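Long-range contact in 1-pyrroline-5-carboxylate dehydrogenase (Thermus thermophilus, PDB 1UZB), which probably oxidises the aldehyde that is in equilibrium with 1-pyrroline-5-carboxylate to glutamate, the second step of proline breakdown, as an aldehyde dehydrogenase-family enzyme: residues 22-34 with 114-128. Residues are numbered along the deposited sequence; the frame is centred on the assembly and turned at random. Where two conformers were deposited one is given.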
loop_
_atom_site.group_PDB
_atom_site.type_symbol
_atom_site.label_atom_id
_atom_site.label_comp_id
_atom_site.label_asym_id
_atom_site.label_seq_id
_atom_site.Cartn_x
_atom_site.Cartn_y
_atom_site.Cartn_z
ATOM N N ALA A 22 -45.070 6.168 10.195
ATOM C CA ALA A 22 -44.305 5.199 10.966
ATOM C C ALA A 22 -44.002 5.714 12.370
ATOM O O ALA A 22 -44.084 4.964 13.339
ATOM C CB ALA A 22 -43.004 4.860 10.236
ATOM N N MET A 23 -43.657 6.992 12.481
ATOM C CA MET A 23 -43.345 7.561 13.786
ATOM C C MET A 23 -44.591 7.661 14.662
ATOM O O MET A 23 -44.532 7.375 15.859
ATOM C CB MET A 23 -42.700 8.941 13.640
ATOM C CG MET A 23 -42.237 9.524 14.967
ATOM S SD MET A 23 -41.066 8.437 15.829
ATOM C CE MET A 23 -39.877 9.647 16.444
ATOM N N ARG A 24 -45.715 8.061 14.074
ATOM C CA ARG A 24 -46.942 8.164 14.848
ATOM C C ARG A 24 -47.356 6.799 15.393
ATOM O O ARG A 24 -47.798 6.695 16.536
ATOM C CB ARG A 24 -48.083 8.771 14.015
ATOM C CG ARG A 24 -47.948 10.273 13.777
ATOM C CD ARG A 24 -49.270 10.881 13.310
ATOM N NE ARG A 24 -49.674 10.397 11.994
ATOM C CZ ARG A 24 -49.378 11.000 10.846
ATOM N NH1 ARG A 24 -48.673 12.123 10.843
ATOM N NH2 ARG A 24 -49.782 10.475 9.698
ATOM N N GLU A 25 -47.201 5.749 14.590
ATOM C CA GLU A 25 -47.563 4.408 15.048
ATOM C C GLU A 25 -46.613 3.953 16.153
ATOM O O GLU A 25 -47.033 3.308 17.113
ATOM C CB GLU A 25 -47.528 3.406 13.888
ATOM C CG GLU A 25 -47.934 1.979 14.266
ATOM C CD GLU A 25 -49.331 1.883 14.867
ATOM O OE1 GLU A 25 -50.248 2.565 14.365
ATOM O OE2 GLU A 25 -49.516 1.110 15.833
ATOM N N ALA A 26 -45.334 4.295 16.014
ATOM C CA ALA A 26 -44.334 3.918 17.012
ATOM C C ALA A 26 -44.601 4.629 18.336
ATOM O O ALA A 26 -44.518 4.023 19.407
ATOM C CB ALA A 26 -42.935 4.254 16.504
ATOM N N LEU A 27 -44.910 5.921 18.263
ATOM C CA LEU A 27 -45.212 6.702 19.456
ATOM C C LEU A 27 -46.453 6.141 20.145
ATOM O O LEU A 27 -46.485 5.987 21.364
ATOM C CB LEU A 27 -45.432 8.170 19.080
ATOM C CG LEU A 27 -44.158 8.958 18.766
ATOM C CD1 LEU A 27 -44.507 10.263 18.071
ATOM C CD2 LEU A 27 -43.396 9.215 20.059
ATOM N N ARG A 28 -47.472 5.813 19.358
ATOM C CA ARG A 28 -48.695 5.269 19.924
ATOM C C ARG A 28 -48.446 3.932 20.622
ATOM O O ARG A 28 -48.922 3.714 21.737
ATOM C CB ARG A 28 -49.759 5.135 18.830
ATOM C CG ARG A 28 -50.370 6.473 18.447
ATOM C CD ARG A 28 -51.159 6.417 17.152
ATOM N NE ARG A 28 -51.832 7.689 16.923
ATOM C CZ ARG A 28 -52.110 8.197 15.729
ATOM N NH1 ARG A 28 -51.775 7.543 14.624
ATOM N NH2 ARG A 28 -52.714 9.372 15.644
ATOM N N ARG A 29 -47.690 3.041 19.985
ATOM C CA ARG A 29 -47.410 1.748 20.599
ATOM C C ARG A 29 -46.586 1.880 21.878
ATOM O O ARG A 29 -46.845 1.182 22.857
ATOM C CB ARG A 29 -46.705 0.824 19.607
ATOM C CG ARG A 29 -47.590 0.431 18.441
ATOM C CD ARG A 29 -47.046 -0.780 17.718
ATOM N NE ARG A 29 -47.880 -1.146 16.579
ATOM C CZ ARG A 29 -47.717 -2.251 15.862
ATOM N NH1 ARG A 29 -46.751 -3.105 16.169
ATOM N NH2 ARG A 29 -48.517 -2.501 14.833
ATOM N N VAL A 30 -45.597 2.769 21.878
ATOM C CA VAL A 30 -44.785 2.970 23.072
ATOM C C VAL A 30 -45.661 3.510 24.204
ATOM O O VAL A 30 -45.579 3.041 25.337
ATOM C CB VAL A 30 -43.620 3.951 22.804
ATOM C CG1 VAL A 30 -42.978 4.381 24.118
ATOM C CG2 VAL A 30 -42.582 3.283 21.916
ATOM N N ARG A 31 -46.507 4.486 23.886
ATOM C CA ARG A 31 -47.398 5.079 24.878
ATOM C C ARG A 31 -48.364 4.037 25.436
ATOM O O ARG A 31 -48.656 4.023 26.632
ATOM C CB ARG A 31 -48.195 6.228 24.255
ATOM C CG ARG A 31 -49.185 6.892 25.203
ATOM C CD ARG A 31 -48.479 7.652 26.316
ATOM N NE ARG A 31 -49.424 8.239 27.264
ATOM C CZ ARG A 31 -50.154 7.537 28.125
ATOM N NH1 ARG A 31 -50.050 6.216 28.165
ATOM N NH2 ARG A 31 -50.990 8.155 28.949
ATOM N N GLU A 32 -48.855 3.165 24.564
ATOM C CA GLU A 32 -49.788 2.123 24.974
ATOM C C GLU A 32 -49.085 1.071 25.826
ATOM O O GLU A 32 -49.732 0.251 26.482
ATOM C CB GLU A 32 -50.418 1.486 23.732
ATOM C CG GLU A 32 -51.379 2.427 23.004
ATOM C CD GLU A 32 -51.714 1.980 21.590
ATOM O OE1 GLU A 32 -52.543 2.653 20.941
ATOM O OE2 GLU A 32 -51.149 0.969 21.122
ATOM N N GLU A 33 -47.757 1.126 25.824
ATOM C CA GLU A 33 -46.918 0.199 26.573
ATOM C C GLU A 33 -46.495 0.767 27.932
ATOM O O GLU A 33 -45.837 0.088 28.719
ATOM C CB GLU A 33 -45.679 -0.138 25.734
ATOM C CG GLU A 33 -44.674 -1.064 26.391
ATOM C CD GLU A 33 -43.468 -1.309 25.505
ATOM O OE1 GLU A 33 -42.793 -0.325 25.133
ATOM O OE2 GLU A 33 -43.196 -2.484 25.180
ATOM N N PHE A 34 -46.874 2.014 28.202
ATOM C CA PHE A 34 -46.543 2.660 29.472
ATOM C C PHE A 34 -46.887 1.755 30.654
ATOM O O PHE A 34 -47.959 1.147 30.689
ATOM C CB PHE A 34 -47.314 3.978 29.613
ATOM C CG PHE A 34 -46.596 5.185 29.056
ATOM C CD1 PHE A 34 -45.650 5.058 28.042
ATOM C CD2 PHE A 34 -46.904 6.459 29.525
ATOM C CE1 PHE A 34 -45.023 6.186 27.503
ATOM C CE2 PHE A 34 -46.284 7.590 28.993
ATOM C CZ PHE A 34 -45.341 7.450 27.978
ATOM N N ARG A 114 -37.748 3.220 14.952
ATOM C CA ARG A 114 -38.868 4.066 15.349
ATOM C C ARG A 114 -39.287 3.841 16.804
ATOM O O ARG A 114 -39.604 4.793 17.525
ATOM C CB ARG A 114 -40.059 3.838 14.413
ATOM C CG ARG A 114 -39.832 4.284 12.964
ATOM C CD ARG A 114 -39.780 5.809 12.824
ATOM N NE ARG A 114 -38.417 6.342 12.780
ATOM C CZ ARG A 114 -37.612 6.263 11.725
ATOM N NH1 ARG A 114 -38.022 5.668 10.612
ATOM N NH2 ARG A 114 -36.394 6.788 11.777
ATOM N N GLU A 115 -39.285 2.584 17.233
ATOM C CA GLU A 115 -39.647 2.246 18.606
ATOM C C GLU A 115 -38.669 2.887 19.593
ATOM O O GLU A 115 -39.077 3.463 20.602
ATOM C CB GLU A 115 -39.627 0.730 18.800
ATOM C CG GLU A 115 -40.123 0.275 20.161
ATOM C CD GLU A 115 -39.712 -1.148 20.486
ATOM O OE1 GLU A 115 -39.509 -1.945 19.546
ATOM O OE2 GLU A 115 -39.597 -1.471 21.687
ATOM N N LEU A 116 -37.375 2.772 19.306
ATOM C CA LEU A 116 -36.360 3.347 20.182
ATOM C C LEU A 116 -36.460 4.872 20.218
ATOM O O LEU A 116 -36.331 5.480 21.278
ATOM C CB LEU A 116 -34.964 2.904 19.733
ATOM C CG LEU A 116 -34.670 1.415 19.959
ATOM C CD1 LEU A 116 -33.351 1.047 19.306
ATOM C CD2 LEU A 116 -34.639 1.111 21.452
ATOM N N GLU A 117 -36.704 5.485 19.063
ATOM C CA GLU A 117 -36.843 6.935 18.994
ATOM C C GLU A 117 -38.040 7.383 19.831
ATOM O O GLU A 117 -37.942 8.330 20.610
ATOM C CB GLU A 117 -37.034 7.389 17.544
ATOM C CG GLU A 117 -35.856 7.085 16.625
ATOM C CD GLU A 117 -36.167 7.373 15.171
ATOM O OE1 GLU A 117 -37.350 7.618 14.855
ATOM O OE2 GLU A 117 -35.232 7.347 14.340
ATOM N N ALA A 118 -39.166 6.688 19.674
ATOM C CA ALA A 118 -40.379 7.014 20.415
ATOM C C ALA A 118 -40.162 6.866 21.916
ATOM O O ALA A 118 -40.713 7.630 22.711
ATOM C CB ALA A 118 -41.522 6.116 19.961
ATOM N N THR A 119 -39.357 5.884 22.306
ATOM C CA THR A 119 -39.087 5.663 23.718
ATOM C C THR A 119 -38.270 6.836 24.263
ATOM O O THR A 119 -38.469 7.261 25.399
ATOM C CB THR A 119 -38.345 4.330 23.951
ATOM O OG1 THR A 119 -39.111 3.260 23.383
ATOM C CG2 THR A 119 -38.175 4.068 25.440
ATOM N N LEU A 120 -37.363 7.368 23.449
ATOM C CA LEU A 120 -36.557 8.519 23.859
ATOM C C LEU A 120 -37.439 9.755 24.014
ATOM O O LEU A 120 -37.253 10.556 24.931
ATOM C CB LEU A 120 -35.471 8.811 22.820
ATOM C CG LEU A 120 -34.276 7.858 22.792
ATOM C CD1 LEU A 120 -33.401 8.192 21.596
ATOM C CD2 LEU A 120 -33.482 7.977 24.086
ATOM N N VAL A 121 -38.388 9.916 23.097
ATOM C CA VAL A 121 -39.305 11.044 23.145
ATOM C C VAL A 121 -40.026 11.069 24.490
ATOM O O VAL A 121 -40.051 12.092 25.177
ATOM C CB VAL A 121 -40.352 10.949 22.005
ATOM C CG1 VAL A 121 -41.447 11.988 22.206
ATOM C CG2 VAL A 121 -39.672 11.154 20.654
ATOM N N TYR A 122 -40.601 9.931 24.869
ATOM C CA TYR A 122 -41.340 9.833 26.121
ATOM C C TYR A 122 -40.517 9.743 27.398
ATOM O O TYR A 122 -40.899 10.337 28.408
ATOM C CB TYR A 122 -42.310 8.647 26.069
ATOM C CG TYR A 122 -43.491 8.876 25.156
ATOM C CD1 TYR A 122 -43.711 8.060 24.047
ATOM C CD2 TYR A 122 -44.379 9.926 25.390
ATOM C CE1 TYR A 122 -44.789 8.286 23.194
ATOM C CE2 TYR A 122 -45.455 10.161 24.544
ATOM C CZ TYR A 122 -45.653 9.336 23.450
ATOM O OH TYR A 122 -46.717 9.570 22.610
ATOM N N GLU A 123 -39.395 9.024 27.372
ATOM C CA GLU A 123 -38.605 8.875 28.591
ATOM C C GLU A 123 -37.666 10.024 28.949
ATOM O O GLU A 123 -37.497 10.332 30.134
ATOM C CB GLU A 123 -37.802 7.569 28.580
ATOM C CG GLU A 123 -37.271 7.227 29.972
ATOM C CD GLU A 123 -36.550 5.893 30.055
ATOM O OE1 GLU A 123 -36.479 5.340 31.177
ATOM O OE2 GLU A 123 -36.046 5.404 29.019
ATOM N N VAL A 124 -37.042 10.647 27.949
ATOM C CA VAL A 124 -36.134 11.755 28.238
ATOM C C VAL A 124 -36.500 13.086 27.582
ATOM O O VAL A 124 -35.736 14.047 27.649
ATOM C CB VAL A 124 -34.655 11.401 27.915
ATOM C CG1 VAL A 124 -34.206 10.229 28.780
ATOM C CG2 VAL A 124 -34.493 11.076 26.444
ATOM N N GLY A 125 -37.666 13.141 26.945
ATOM C CA GLY A 125 -38.125 14.387 26.356
ATOM C C GLY A 125 -37.436 14.951 25.132
ATOM O O GLY A 125 -37.341 16.174 24.980
ATOM N N LYS A 126 -36.949 14.080 24.257
ATOM C CA LYS A 126 -36.316 14.539 23.028
ATOM C C LYS A 126 -37.402 14.723 21.982
ATOM O O LYS A 126 -38.366 13.953 21.952
ATOM C CB LYS A 126 -35.316 13.505 22.504
ATOM C CG LYS A 126 -34.118 13.305 23.392
ATOM C CD LYS A 126 -32.949 12.705 22.632
ATOM C CE LYS A 126 -31.696 12.783 23.483
ATOM N NZ LYS A 126 -30.462 12.406 22.742
ATOM N N ASN A 127 -37.276 15.745 21.139
ATOM C CA ASN A 127 -38.261 15.896 20.084
ATOM C C ASN A 127 -37.916 14.815 19.053
ATOM O O ASN A 127 -36.961 14.054 19.240
ATOM C CB ASN A 127 -38.278 17.322 19.484
ATOM C CG ASN A 127 -37.000 17.701 18.759
ATOM O OD1 ASN A 127 -36.181 16.856 18.416
ATOM N ND2 ASN A 127 -36.841 18.995 18.502
ATOM N N TRP A 128 -38.686 14.731 17.977
ATOM C CA TRP A 128 -38.484 13.679 16.984
ATOM C C TRP A 128 -37.105 13.566 16.340
ATOM O O TRP A 128 -36.545 12.471 16.269
ATOM C CB TRP A 128 -39.546 13.798 15.893
ATOM C CG TRP A 128 -40.964 13.585 16.362
ATOM C CD1 TRP A 128 -41.448 13.694 17.642
ATOM C CD2 TRP A 128 -42.091 13.298 15.533
ATOM N NE1 TRP A 128 -42.810 13.494 17.652
ATOM C CE2 TRP A 128 -43.230 13.250 16.370
ATOM C CE3 TRP A 128 -42.250 13.082 14.157
ATOM C CZ2 TRP A 128 -44.513 12.992 15.874
ATOM C CZ3 TRP A 128 -43.527 12.825 13.664
ATOM C CH2 TRP A 128 -44.640 12.783 14.523
HETATM O O HOH W 1 -41.762 -0.960 22.886
#
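Leu27 is a knob set in a hole formed by Ala118, Val121, Tyr122 and, from the start of the next helix, Trp128. Its CD2 lies 3.6 Å from Ala118 CB, while CD1 reaches Trp128 CZ2 at 3.5 Å. One turn on, Val30 is a second knob among Glu115, Ala118, Thr119 and Tyr122: CG2 settles on Ala118 CB and CG1, anti to the backbone N (chi1 168°), is turned to Tyr122 CD1. The small Ala26 and Ala118 let the backbones close up, and Ala26 CB rests 3.5 Å from Arg114 O.

Aromatic contacts lie toward both ends of segment 22-34. Met23 CG stands over one face of the Trp128 six-membered ring, a CH-pi contact 3.7 Å from the centroid, and SD lies farther off above the five-membered ring as a Met-aromatic contact. Phe34 points its CZ edge at the face of Tyr122 in a T-shaped pair, planes at 89°, while Leu27 O lies at the Tyr122 edge, 3.4 Å from CE1. The Tyr122 hydroxyl is hydrogen-bonded to the Glu355 carboxylate, outside both segments.

No direct hydrogen bond joins the segments; one water donates to both Glu33 OE1 and Glu115 OE2, linking two carboxylates that also have basic partners, Lys218 and Arg112 respectively. Arg114 grips Glu117 side-on, with NE to OE1 (2.7 Å, nearly straight) and NH2 to OE2, and this pair flanks the Met23 thioether.

The axes come within 8.3 Å and cross at -60°: local knobs-into-holes packing of the N-terminal helix 17-32 against helix 113-124 and the start of helix 128-149 in the aldehyde dehydrogenase fold.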